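Local coordinates for galactitol 1-phosphate 5-dehydrogenase (Escherichia coli, PDB 4UEJ), which oxidises galactitol 1-phosphate to D-tagatose 6-phosphate with NAD(+), as a zinc-dependent homodimeric dehydrogenase, at residues 30-35 with 119-124; 86-91 with 98-103; 176-181 with 309-314; 218-223 with 247-252. All blocks are in the same frame, centred on the assembly; numbering follows the deposited sequence.

Interaction 1. Residues 30-35 with 119-124; sequences VKIASS and EYIVVK
V30 and I121 form a hydrogen-bonded pair where strand 27-36 runs antiparallel to strand 120-124. V30 N gives a nearly straight bond to I121 O (2.8 Å, 169° at the hydrogen), and I121 N returns a longer one of 3.1 Å to V30 O, in the plane of that carbonyl. K31 and Y120 follow as the non-hydrogen-bonded pair, their side chains side by side and pointing the same way. With CG anti to the backbone N (chi1 -179°) and the rest extended, the lysine methylenes run along the tyrosine: CB of K31 lies 3.6 Å from CE2 of Y120, and CD of K31 lies 3.8 Å from OH of Y120. Both strands belong to the mixed sheet of the GroES-like domain of zinc-containing alcohol dehydrogenases, in which K31 also bonds through its backbone to Y64 of strand 60-68. On the buried face, CG2 of I121 meets CD1 of I32 at 3.9 Å and CB of V30 at 4.1 Å, with F61 and V128 close by. E119 O accepts twice: from I32 N at 2.9 Å, which sits above the carbonyl plane, and from a water that also donates to I32 O. The E119 carboxylate turns elsewhere, to the backbone N of K2.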
loop_
_atom_site.group_PDB
_atom_site.type_symbol
_atom_site.label_atom_id
_atom_site.label_comp_id
_atom_site.label_asym_id
_atom_site.label_seq_id
_atom_site.Cartn_x
_atom_site.Cartn_y
_atom_site.Cartn_z
ATOM N N VAL A 30 5.012 -34.322 19.206
ATOM C CA VAL A 30 5.670 -34.604 17.941
ATOM C C VAL A 30 7.135 -34.966 18.139
ATOM O O VAL A 30 7.878 -34.250 18.796
ATOM C CB VAL A 30 5.583 -33.398 16.986
ATOM C CG1 VAL A 30 6.224 -33.736 15.656
ATOM C CG2 VAL A 30 4.131 -32.974 16.796
ATOM N N LYS A 31 7.554 -36.081 17.554
ATOM C CA LYS A 31 8.967 -36.389 17.483
ATOM C C LYS A 31 9.509 -35.717 16.231
ATOM O O LYS A 31 9.118 -36.059 15.114
ATOM C CB LYS A 31 9.199 -37.896 17.452
ATOM C CG LYS A 31 10.654 -38.283 17.411
ATOM C CD LYS A 31 10.803 -39.804 17.429
ATOM C CE LYS A 31 12.180 -40.236 16.955
ATOM N NZ LYS A 31 12.324 -41.724 16.967
ATOM N N ILE A 32 10.383 -34.735 16.419
ATOM C CA ILE A 32 10.795 -33.862 15.328
ATOM C C ILE A 32 11.836 -34.517 14.416
ATOM O O ILE A 32 12.848 -35.054 14.881
ATOM C CB ILE A 32 11.321 -32.529 15.891
ATOM C CG1 ILE A 32 10.176 -31.808 16.605
ATOM C CG2 ILE A 32 11.884 -31.655 14.791
ATOM C CD1 ILE A 32 10.576 -30.545 17.312
ATOM N N ALA A 33 11.565 -34.478 13.111
ATOM C CA ALA A 33 12.407 -35.145 12.113
ATOM C C ALA A 33 13.290 -34.169 11.348
ATOM O O ALA A 33 14.411 -34.499 10.964
ATOM C CB ALA A 33 11.544 -35.928 11.134
ATOM N N SER A 34 12.773 -32.966 11.127
ATOM C CA SER A 34 13.450 -31.973 10.303
ATOM C C SER A 34 12.960 -30.595 10.708
ATOM O O SER A 34 11.757 -30.365 10.784
ATOM C CB SER A 34 13.176 -32.220 8.825
ATOM O OG SER A 34 13.813 -31.247 8.008
ATOM N N SER A 35 13.887 -29.684 10.971
ATOM C CA SER A 35 13.534 -28.399 11.560
ATOM C C SER A 35 14.449 -27.299 11.025
ATOM O O SER A 35 15.663 -27.338 11.233
ATOM C CB SER A 35 13.611 -28.488 13.092
ATOM O OG SER A 35 13.118 -27.311 13.718
ATOM N N GLU A 119 14.148 -32.472 20.173
ATOM C CA GLU A 119 13.800 -33.826 19.754
ATOM C C GLU A 119 12.301 -34.074 19.801
ATOM O O GLU A 119 11.753 -34.784 18.957
ATOM C CB GLU A 119 14.507 -34.863 20.618
ATOM C CG GLU A 119 15.985 -34.943 20.400
ATOM C CD GLU A 119 16.603 -36.040 21.234
ATOM O OE1 GLU A 119 16.391 -37.227 20.902
ATOM O OE2 GLU A 119 17.278 -35.715 22.232
ATOM N N TYR A 120 11.648 -33.496 20.804
ATOM C CA TYR A 120 10.206 -33.612 20.953
ATOM C C TYR A 120 9.586 -32.277 21.312
ATOM O O TYR A 120 10.227 -31.427 21.929
ATOM C CB TYR A 120 9.835 -34.625 22.039
ATOM C CG TYR A 120 10.297 -36.036 21.780
ATOM C CD1 TYR A 120 11.578 -36.437 22.129
ATOM C CD2 TYR A 120 9.442 -36.981 21.221
ATOM C CE1 TYR A 120 12.008 -37.735 21.911
ATOM C CE2 TYR A 120 9.870 -38.293 21.002
ATOM C CZ TYR A 120 11.153 -38.659 21.350
ATOM O OH TYR A 120 11.595 -39.952 21.140
ATOM N N ILE A 121 8.332 -32.100 20.928
ATOM C CA ILE A 121 7.593 -30.925 21.360
ATOM C C ILE A 121 6.124 -31.282 21.592
ATOM O O ILE A 121 5.580 -32.161 20.930
ATOM C CB ILE A 121 7.729 -29.782 20.326
ATOM C CG1 ILE A 121 7.184 -28.469 20.898
ATOM C CG2 ILE A 121 7.067 -30.170 18.986
ATOM C CD1 ILE A 121 7.380 -27.262 19.980
ATOM N N VAL A 122 5.495 -30.628 22.563
ATOM C CA VAL A 122 4.065 -30.775 22.755
ATOM C C VAL A 122 3.368 -29.507 22.259
ATOM O O VAL A 122 3.772 -28.403 22.601
ATOM C CB VAL A 122 3.720 -31.039 24.232
ATOM C CG1 VAL A 122 2.227 -30.913 24.464
ATOM C CG2 VAL A 122 4.215 -32.426 24.643
ATOM N N VAL A 123 2.351 -29.678 21.420
ATOM C CA VAL A 123 1.600 -28.555 20.849
ATOM C C VAL A 123 0.114 -28.898 20.766
ATOM O O VAL A 123 -0.271 -30.046 20.973
ATOM C CB VAL A 123 2.096 -28.174 19.430
ATOM C CG1 VAL A 123 3.585 -27.840 19.435
ATOM C CG2 VAL A 123 1.808 -29.292 18.441
ATOM N N LYS A 124 -0.719 -27.908 20.448
ATOM C CA LYS A 124 -2.139 -28.172 20.235
ATOM C C LYS A 124 -2.357 -28.928 18.931
ATOM O O LYS A 124 -1.576 -28.792 17.991
ATOM C CB LYS A 124 -2.948 -26.872 20.210
ATOM C CG LYS A 124 -2.726 -25.973 21.403
ATOM C CD LYS A 124 -2.940 -26.692 22.711
ATOM C CE LYS A 124 -2.694 -25.731 23.864
ATOM N NZ LYS A 124 -2.808 -26.374 25.198
HETATM O O HOH W 1 13.506 -36.260 17.389
#

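Interaction 2. Residues 86-91 with 98-103; sequences LLPCFT and GFYSQC. With ZN (zinc ion), chain C.
C103 SG is held by two partners, the zinc ion at 2.5 Å and the backbone N of C89, which donates to it over 3.5 Å at 160°. The ion is the structural zinc of the alcohol dehydrogenase family, bound by four cysteines; C92, just before helix 93-96, and C95, on it, complete the shell. C89 SG is gripped in the same manner: it binds the metal and accepts a bond from T91 N at 3.3 Å. Such N-H to thiolate bonds would be expected to spread the negative charge of the sulfurs. C103 reaches the metal because its SG stands anti to its own backbone N (chi1 178°). Beside this centre, Y100 packs against P88 and F90. Its CD1 lies 3.9 Å from CG of P88, and its CE1 is 3.7 Å from CE1 of F90, the two ring planes inclined at 67°; both rings also meet W294 edge-to-face. An alanine at Y100 removes one of the two rings, Y100 and W294, that P88 and F90 pack on, and is likely to open a gap beside the zinc-binding segment. F99 of the same segment stacks on H253 of the second subunit. CD2 of L86 lies 4.1 Å from CB of Y100, while P88 CG also sits 3.4 Å above one face of the F90 ring, offset toward its rim.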
loop_
_atom_site.group_PDB
_atom_site.type_symbol
_atom_site.label_atom_id
_atom_site.label_comp_id
_atom_site.label_asym_id
_atom_site.label_seq_id
_atom_site.Cartn_x
_atom_site.Cartn_y
_atom_site.Cartn_z
ATOM N N LEU A 86 1.525 -20.749 14.540
ATOM C CA LEU A 86 0.648 -19.729 15.137
ATOM C C LEU A 86 -0.503 -20.379 15.864
ATOM O O LEU A 86 -1.129 -21.290 15.331
ATOM C CB LEU A 86 0.098 -18.785 14.061
ATOM C CG LEU A 86 -0.995 -17.832 14.590
ATOM C CD1 LEU A 86 -0.303 -16.819 15.379
ATOM C CD2 LEU A 86 -1.807 -17.192 13.507
ATOM N N LEU A 87 -0.797 -19.912 17.073
ATOM C CA LEU A 87 -2.015 -20.338 17.745
ATOM C C LEU A 87 -2.871 -19.122 18.049
ATOM O O LEU A 87 -2.656 -18.440 19.050
ATOM C CB LEU A 87 -1.708 -21.112 19.031
ATOM C CG LEU A 87 -2.927 -21.746 19.716
ATOM C CD1 LEU A 87 -3.518 -22.870 18.869
ATOM C CD2 LEU A 87 -2.597 -22.239 21.126
ATOM N N PRO A 88 -3.845 -18.836 17.175
ATOM C CA PRO A 88 -4.795 -17.764 17.475
ATOM C C PRO A 88 -5.738 -18.175 18.603
ATOM O O PRO A 88 -5.821 -19.367 18.948
ATOM C CB PRO A 88 -5.553 -17.570 16.156
ATOM C CG PRO A 88 -5.353 -18.803 15.389
ATOM C CD PRO A 88 -4.121 -19.502 15.892
ATOM N N CYS A 89 -6.449 -17.204 19.166
ATOM C CA CYS A 89 -7.370 -17.474 20.272
ATOM C C CYS A 89 -8.701 -18.033 19.761
ATOM O O CYS A 89 -9.417 -18.727 20.502
ATOM C CB CYS A 89 -7.605 -16.205 21.107
ATOM S SG CYS A 89 -8.827 -15.029 20.437
ATOM N N PHE A 90 -9.012 -17.712 18.502
ATOM C CA PHE A 90 -10.208 -18.168 17.784
ATOM C C PHE A 90 -11.525 -17.614 18.308
ATOM O O PHE A 90 -12.598 -18.066 17.886
ATOM C CB PHE A 90 -10.291 -19.700 17.777
ATOM C CG PHE A 90 -9.244 -20.351 16.942
ATOM C CD1 PHE A 90 -9.226 -20.172 15.572
ATOM C CD2 PHE A 90 -8.286 -21.164 17.526
ATOM C CE1 PHE A 90 -8.256 -20.780 14.800
ATOM C CE2 PHE A 90 -7.315 -21.772 16.762
ATOM C CZ PHE A 90 -7.306 -21.587 15.397
ATOM N N THR A 91 -11.468 -16.642 19.212
ATOM C CA THR A 91 -12.703 -16.133 19.810
ATOM C C THR A 91 -12.807 -14.607 19.855
ATOM O O THR A 91 -13.820 -14.082 20.301
ATOM C CB THR A 91 -12.882 -16.658 21.250
ATOM O OG1 THR A 91 -11.831 -16.152 22.080
ATOM C CG2 THR A 91 -12.867 -18.186 21.269
ATOM N N GLY A 98 -11.545 -14.274 10.455
ATOM C CA GLY A 98 -10.508 -14.981 9.728
ATOM C C GLY A 98 -9.208 -14.201 9.677
ATOM O O GLY A 98 -8.287 -14.561 8.945
ATOM N N PHE A 99 -9.132 -13.134 10.466
ATOM C CA PHE A 99 -7.926 -12.329 10.562
ATOM C C PHE A 99 -7.010 -12.855 11.666
ATOM O O PHE A 99 -6.779 -12.172 12.661
ATOM C CB PHE A 99 -8.287 -10.870 10.837
ATOM C CG PHE A 99 -9.147 -10.240 9.774
ATOM C CD1 PHE A 99 -9.206 -10.775 8.494
ATOM C CD2 PHE A 99 -9.883 -9.108 10.053
ATOM C CE1 PHE A 99 -9.985 -10.195 7.517
ATOM C CE2 PHE A 99 -10.663 -8.514 9.079
ATOM C CZ PHE A 99 -10.721 -9.060 7.811
ATOM N N TYR A 100 -6.481 -14.061 11.483
ATOM C CA TYR A 100 -5.812 -14.764 12.580
ATOM C C TYR A 100 -4.510 -14.106 12.958
ATOM O O TYR A 100 -4.114 -14.095 14.127
ATOM C CB TYR A 100 -5.550 -16.213 12.200
ATOM C CG TYR A 100 -6.808 -16.958 11.842
ATOM C CD1 TYR A 100 -7.770 -17.232 12.803
ATOM C CD2 TYR A 100 -7.027 -17.411 10.542
ATOM C CE1 TYR A 100 -8.925 -17.915 12.480
ATOM C CE2 TYR A 100 -8.176 -18.097 10.210
ATOM C CZ TYR A 100 -9.123 -18.346 11.182
ATOM O OH TYR A 100 -10.273 -19.030 10.859
ATOM N N SER A 101 -3.846 -13.548 11.958
ATOM C CA SER A 101 -2.565 -12.916 12.182
ATOM C C SER A 101 -2.711 -11.546 12.840
ATOM O O SER A 101 -1.714 -10.924 13.211
ATOM C CB SER A 101 -1.808 -12.818 10.856
ATOM O OG SER A 101 -1.659 -14.127 10.330
ATOM N N GLN A 102 -3.953 -11.095 13.008
ATOM C CA GLN A 102 -4.221 -9.886 13.776
ATOM C C GLN A 102 -4.825 -10.200 15.140
ATOM O O GLN A 102 -5.291 -9.300 15.845
ATOM C CB GLN A 102 -5.150 -8.937 13.003
ATOM C CG GLN A 102 -4.466 -8.236 11.820
ATOM C CD GLN A 102 -4.324 -9.138 10.613
ATOM O OE1 GLN A 102 -5.271 -9.812 10.219
ATOM N NE2 GLN A 102 -3.130 -9.164 10.022
ATOM N N CYS A 103 -4.822 -11.473 15.515
ATOM C CA CYS A 103 -5.256 -11.835 16.862
ATOM C C CYS A 103 -4.359 -11.116 17.876
ATOM O O CYS A 103 -3.140 -11.106 17.727
ATOM C CB CYS A 103 -5.198 -13.352 17.063
ATOM S SG CYS A 103 -5.669 -13.849 18.708
HETATM ZN ZN ZN C . -8.098 -14.100 18.408
#

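Interaction 3. Residues 176-181 with 309-314; sequences AIQCAV and RKLSLE
The side-chain amide of Q178 engages both backbone polar atoms of S312. Its OE1 accepts from S312 N, the donor tilted 31° from the carbonyl plane; the modelled separation, 2.5 Å, is very short and doubtful. NE2 of Q178 donates to S312 O at 3.0 Å, with the acceptor close to the plane of the amide, so both bonds fix its rotation. Q178 is buried, and S312 gives its side-chain carbonyl and NH2 a partner each. An extended chain, with CG beside the backbone N (chi1 -60°), carries the amide across to the loop. Q178 lies on helix 171-182, which follows the first strand of the Rossmann-type nucleotide-binding fold, whereas residues 309-314 lead from helix 297-307 to strand 317-321 in the sheet that also contains strand 27-36. The glutamine thus ties the Rossmann helix to chain on its way back to the other domain. One water bridges the backbones nearby, donating to Q178 O and to K310 O at 2.7 Å each. The ammonium of K310 instead pairs with E308. Next to the amide, CD2 of L311 packs 3.7 Å from CB of Q178 and 4.0 Å from SG of C179. I146 and L305 border both L311 and C179.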
loop_
_atom_site.group_PDB
_atom_site.type_symbol
_atom_site.label_atom_id
_atom_site.label_comp_id
_atom_site.label_asym_id
_atom_site.label_seq_id
_atom_site.Cartn_x
_atom_site.Cartn_y
_atom_site.Cartn_z
ATOM N N ALA A 176 9.009 -18.602 -3.352
ATOM C CA ALA A 176 8.021 -17.767 -4.020
ATOM C C ALA A 176 8.183 -17.790 -5.542
ATOM O O ALA A 176 7.198 -17.792 -6.279
ATOM C CB ALA A 176 8.099 -16.337 -3.497
ATOM N N ILE A 177 9.418 -17.808 -6.019
ATOM C CA ILE A 177 9.652 -17.951 -7.452
ATOM C C ILE A 177 9.041 -19.227 -7.982
ATOM O O ILE A 177 8.316 -19.206 -8.981
ATOM C CB ILE A 177 11.146 -17.940 -7.772
ATOM C CG1 ILE A 177 11.722 -16.557 -7.461
ATOM C CG2 ILE A 177 11.378 -18.346 -9.227
ATOM C CD1 ILE A 177 13.234 -16.507 -7.503
ATOM N N GLN A 178 9.331 -20.336 -7.304
ATOM C CA GLN A 178 8.815 -21.634 -7.703
ATOM C C GLN A 178 7.292 -21.668 -7.687
ATOM O O GLN A 178 6.670 -22.219 -8.601
ATOM C CB GLN A 178 9.378 -22.731 -6.796
ATOM C CG GLN A 178 10.882 -22.831 -6.819
ATOM C CD GLN A 178 11.378 -23.971 -5.958
ATOM O OE1 GLN A 178 10.666 -24.946 -5.754
ATOM N NE2 GLN A 178 12.594 -23.852 -5.441
ATOM N N CYS A 179 6.691 -21.068 -6.657
ATOM C CA CYS A 179 5.234 -21.058 -6.562
ATOM C C CYS A 179 4.612 -20.194 -7.665
ATOM O O CYS A 179 3.639 -20.606 -8.287
ATOM C CB CYS A 179 4.779 -20.572 -5.193
ATOM S SG CYS A 179 5.114 -21.794 -3.892
ATOM N N ALA A 180 5.205 -19.034 -7.926
ATOM C CA ALA A 180 4.713 -18.161 -8.996
ATOM C C ALA A 180 4.687 -18.879 -10.337
ATOM O O ALA A 180 3.735 -18.754 -11.100
ATOM C CB ALA A 180 5.564 -16.894 -9.089
ATOM N N VAL A 181 5.740 -19.628 -10.637
ATOM C CA VAL A 181 5.787 -20.379 -11.881
ATOM C C VAL A 181 4.680 -21.429 -11.914
ATOM O O VAL A 181 3.978 -21.577 -12.912
ATOM C CB VAL A 181 7.162 -21.045 -12.071
ATOM C CG1 VAL A 181 7.150 -21.943 -13.284
ATOM C CG2 VAL A 181 8.222 -19.961 -12.208
ATOM N N ARG A 309 5.344 -32.275 -7.461
ATOM C CA ARG A 309 6.709 -32.085 -7.944
ATOM C C ARG A 309 6.901 -30.740 -8.621
ATOM O O ARG A 309 7.735 -30.605 -9.507
ATOM C CB ARG A 309 7.093 -33.200 -8.934
ATOM C CG ARG A 309 6.942 -34.598 -8.419
ATOM C CD ARG A 309 7.475 -34.741 -7.025
ATOM N NE ARG A 309 7.704 -36.146 -6.689
ATOM C CZ ARG A 309 7.586 -36.645 -5.462
ATOM N NH1 ARG A 309 7.230 -35.856 -4.455
ATOM N NH2 ARG A 309 7.819 -37.932 -5.244
ATOM N N LYS A 310 6.126 -29.744 -8.216
ATOM C CA LYS A 310 6.238 -28.421 -8.817
ATOM C C LYS A 310 7.245 -27.567 -8.060
ATOM O O LYS A 310 7.631 -26.493 -8.513
ATOM C CB LYS A 310 4.880 -27.717 -8.841
ATOM C CG LYS A 310 3.727 -28.564 -9.323
ATOM C CD LYS A 310 3.680 -28.656 -10.827
ATOM C CE LYS A 310 2.432 -27.952 -11.374
ATOM N NZ LYS A 310 1.144 -28.594 -10.968
ATOM N N LEU A 311 7.649 -28.037 -6.884
ATOM C CA LEU A 311 8.607 -27.311 -6.072
ATOM C C LEU A 311 9.879 -28.127 -5.925
ATOM O O LEU A 311 9.845 -29.354 -5.946
ATOM C CB LEU A 311 8.013 -26.978 -4.698
ATOM C CG LEU A 311 6.697 -26.196 -4.673
ATOM C CD1 LEU A 311 6.366 -25.725 -3.268
ATOM C CD2 LEU A 311 6.734 -24.998 -5.619
ATOM N N SER A 312 11.010 -27.448 -5.802
ATOM C CA SER A 312 12.275 -28.139 -5.640
ATOM C C SER A 312 12.972 -27.661 -4.375
ATOM O O SER A 312 13.349 -26.499 -4.276
ATOM C CB SER A 312 13.145 -27.906 -6.879
ATOM O OG SER A 312 14.408 -28.518 -6.753
ATOM N N LEU A 313 13.149 -28.550 -3.403
ATOM C CA LEU A 313 13.685 -28.136 -2.106
ATOM C C LEU A 313 15.175 -28.421 -1.936
ATOM O O LEU A 313 15.889 -27.649 -1.291
ATOM C CB LEU A 313 12.919 -28.822 -0.970
ATOM C CG LEU A 313 11.401 -28.753 -1.036
ATOM C CD1 LEU A 313 10.801 -29.557 0.123
ATOM C CD2 LEU A 313 10.947 -27.289 -1.005
ATOM N N GLU A 314 15.650 -29.529 -2.493
ATOM C CA GLU A 314 17.044 -29.909 -2.285
ATOM C C GLU A 314 18.058 -28.772 -2.548
ATOM O O GLU A 314 18.975 -28.581 -1.748
ATOM C CB GLU A 314 17.395 -31.134 -3.143
ATOM C CG GLU A 314 18.718 -31.776 -2.764
ATOM C CD GLU A 314 18.763 -32.188 -1.301
ATOM O OE1 GLU A 314 17.724 -32.647 -0.778
ATOM O OE2 GLU A 314 19.832 -32.033 -0.675
HETATM O O HOH W 2 7.432 -24.318 -10.130
#

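Interaction 4. Residues 218-223 with 247-252; sequences PQMQSV and VEIAGP
Q221 of helix 217-223 comes against I249, the last helical residue of helix 240-249, with their CA atoms 5.1 Å apart. A250 is the first residue to leave helical angles (psi 144°), and the chain runs on extended. Both helices belong to the Rossmann-type domain, and their apolar sides converge on I191 of its parallel sheet. There CG2 of I249 meets M220 at CB, 4.1 Å, and at SD, 4.2 Å, the two side chains crossing at a slant. Turned to a nearly eclipsed chi1 of -126°, the extended chain of Q221 runs over the neighbouring helix end, its CG 3.3 Å from I249 O. NE2 of Q221 comes within 3.6 Å of A250 O without bonding, and OE1 of Q221 faces E248 O at 3.3 Å, acceptor to acceptor. A serine in place of Q221 would probably strip cover from the carbonyls of E248 and I249 and leave them more open to solvent. NZ of K279 takes up V247 O and A250 O, and E248 O weakly. E248 points its carboxylate to K275 and T272. Between the two segments the amide thus gains no hydrogen bond and the contact rests on van der Waals packing, while K279 would probably offset the partial negative charge of the helix end.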
loop_
_atom_site.group_PDB
_atom_site.type_symbol
_atom_site.label_atom_id
_atom_site.label_comp_id
_atom_site.label_asym_id
_atom_site.label_seq_id
_atom_site.Cartn_x
_atom_site.Cartn_y
_atom_site.Cartn_z
ATOM N N PRO A 218 16.683 2.650 -12.332
ATOM C CA PRO A 218 16.279 3.000 -13.700
ATOM C C PRO A 218 16.730 1.971 -14.729
ATOM O O PRO A 218 16.030 1.733 -15.716
ATOM C CB PRO A 218 16.977 4.340 -13.943
ATOM C CG PRO A 218 17.176 4.909 -12.589
ATOM C CD PRO A 218 17.445 3.742 -11.698
ATOM N N GLN A 219 17.885 1.359 -14.496
ATOM C CA GLN A 219 18.361 0.327 -15.400
ATOM C C GLN A 219 17.430 -0.867 -15.384
ATOM O O GLN A 219 17.140 -1.449 -16.426
ATOM C CB GLN A 219 19.781 -0.088 -15.039
ATOM C CG GLN A 219 20.792 0.997 -15.377
ATOM C CD GLN A 219 22.195 0.646 -14.948
ATOM O OE1 GLN A 219 22.402 0.035 -13.903
ATOM N NE2 GLN A 219 23.174 1.035 -15.762
ATOM N N MET A 220 16.954 -1.222 -14.200
ATOM C CA MET A 220 15.996 -2.315 -14.082
ATOM C C MET A 220 14.666 -1.940 -14.728
ATOM O O MET A 220 14.041 -2.760 -15.398
ATOM C CB MET A 220 15.778 -2.694 -12.623
ATOM C CG MET A 220 17.020 -3.178 -11.914
ATOM S SD MET A 220 16.594 -3.601 -10.221
ATOM C CE MET A 220 18.206 -3.645 -9.456
ATOM N N GLN A 221 14.230 -0.700 -14.532
ATOM C CA GLN A 221 12.957 -0.280 -15.095
ATOM C C GLN A 221 13.006 -0.327 -16.607
ATOM O O GLN A 221 12.014 -0.644 -17.261
ATOM C CB GLN A 221 12.583 1.135 -14.632
ATOM C CG GLN A 221 11.220 1.191 -14.000
ATOM C CD GLN A 221 10.732 2.601 -13.730
ATOM O OE1 GLN A 221 11.512 3.497 -13.416
ATOM N NE2 GLN A 221 9.430 2.802 -13.856
ATOM N N SER A 222 14.166 0.007 -17.156
ATOM C CA SER A 222 14.365 -0.025 -18.591
ATOM C C SER A 222 14.250 -1.441 -19.142
ATOM O O SER A 222 13.608 -1.654 -20.165
ATOM C CB SER A 222 15.723 0.574 -18.952
ATOM O OG SER A 222 15.945 0.494 -20.345
ATOM N N VAL A 223 14.857 -2.412 -18.466
ATOM C CA VAL A 223 14.720 -3.796 -18.897
ATOM C C VAL A 223 13.275 -4.270 -18.733
ATOM O O VAL A 223 12.766 -5.041 -19.550
ATOM C CB VAL A 223 15.666 -4.736 -18.124
ATOM C CG1 VAL A 223 15.379 -6.175 -18.490
ATOM C CG2 VAL A 223 17.125 -4.402 -18.439
ATOM N N VAL A 247 9.432 0.328 -5.099
ATOM C CA VAL A 247 8.645 1.474 -5.522
ATOM C C VAL A 247 9.254 2.110 -6.760
ATOM O O VAL A 247 8.544 2.478 -7.696
ATOM C CB VAL A 247 8.534 2.521 -4.399
ATOM C CG1 VAL A 247 7.874 3.807 -4.925
ATOM C CG2 VAL A 247 7.734 1.937 -3.243
ATOM N N GLU A 248 10.580 2.221 -6.780
ATOM C CA GLU A 248 11.255 2.854 -7.908
ATOM C C GLU A 248 11.129 2.068 -9.217
ATOM O O GLU A 248 11.040 2.668 -10.292
ATOM C CB GLU A 248 12.736 3.089 -7.582
ATOM C CG GLU A 248 12.937 4.203 -6.553
ATOM C CD GLU A 248 12.556 5.576 -7.096
ATOM O OE1 GLU A 248 12.621 5.773 -8.329
ATOM O OE2 GLU A 248 12.198 6.465 -6.299
ATOM N N ILE A 249 11.107 0.743 -9.151
ATOM C CA ILE A 249 11.060 -0.019 -10.389
ATOM C C ILE A 249 9.655 -0.336 -10.829
ATOM O O ILE A 249 9.442 -0.717 -11.980
ATOM C CB ILE A 249 11.851 -1.345 -10.289
ATOM C CG1 ILE A 249 11.160 -2.328 -9.343
ATOM C CG2 ILE A 249 13.286 -1.057 -9.881
ATOM C CD1 ILE A 249 11.835 -3.681 -9.291
ATOM N N ALA A 250 8.686 -0.159 -9.929
ATOM C CA ALA A 250 7.333 -0.636 -10.195
ATOM C C ALA A 250 6.732 -0.028 -11.460
ATOM O O ALA A 250 6.963 1.138 -11.777
ATOM C CB ALA A 250 6.428 -0.345 -9.006
ATOM N N GLY A 251 5.951 -0.827 -12.171
ATOM C CA GLY A 251 5.251 -0.346 -13.343
ATOM C C GLY A 251 3.898 0.210 -12.939
ATOM O O GLY A 251 3.556 0.259 -11.751
ATOM N N PRO A 252 3.117 0.644 -13.925
ATOM C CA PRO A 252 1.829 1.282 -13.623
ATOM C C PRO A 252 0.863 0.316 -12.927
ATOM O O PRO A 252 0.707 -0.833 -13.347
ATOM C CB PRO A 252 1.305 1.707 -15.001
ATOM C CG PRO A 252 2.137 0.969 -15.993
ATOM C CD PRO A 252 3.453 0.691 -15.353
#

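Interactions 1 and 2 share the GroES-like domain and touch where CG of K124 meets CD2 of L87, 3.7 Å apart, yet one is built from strand-to-strand backbone bonds and the other from metal ligation beside a pair of aromatic rings. Interactions 3 and 4 involve Rossmann helices; the nearest atoms of the two contacts are about 13 Å apart. Interactions 2 and 4 are buried, 1 and 3 partly buried. Interaction 3 joins the Rossmann fold to the returning chain through a side-chain amide and a water, whereas interaction 4 is a packing of helix on helix end, away from the annotated sites. Interactions 2 and 4 also border the second subunit, unlike 1 and 3.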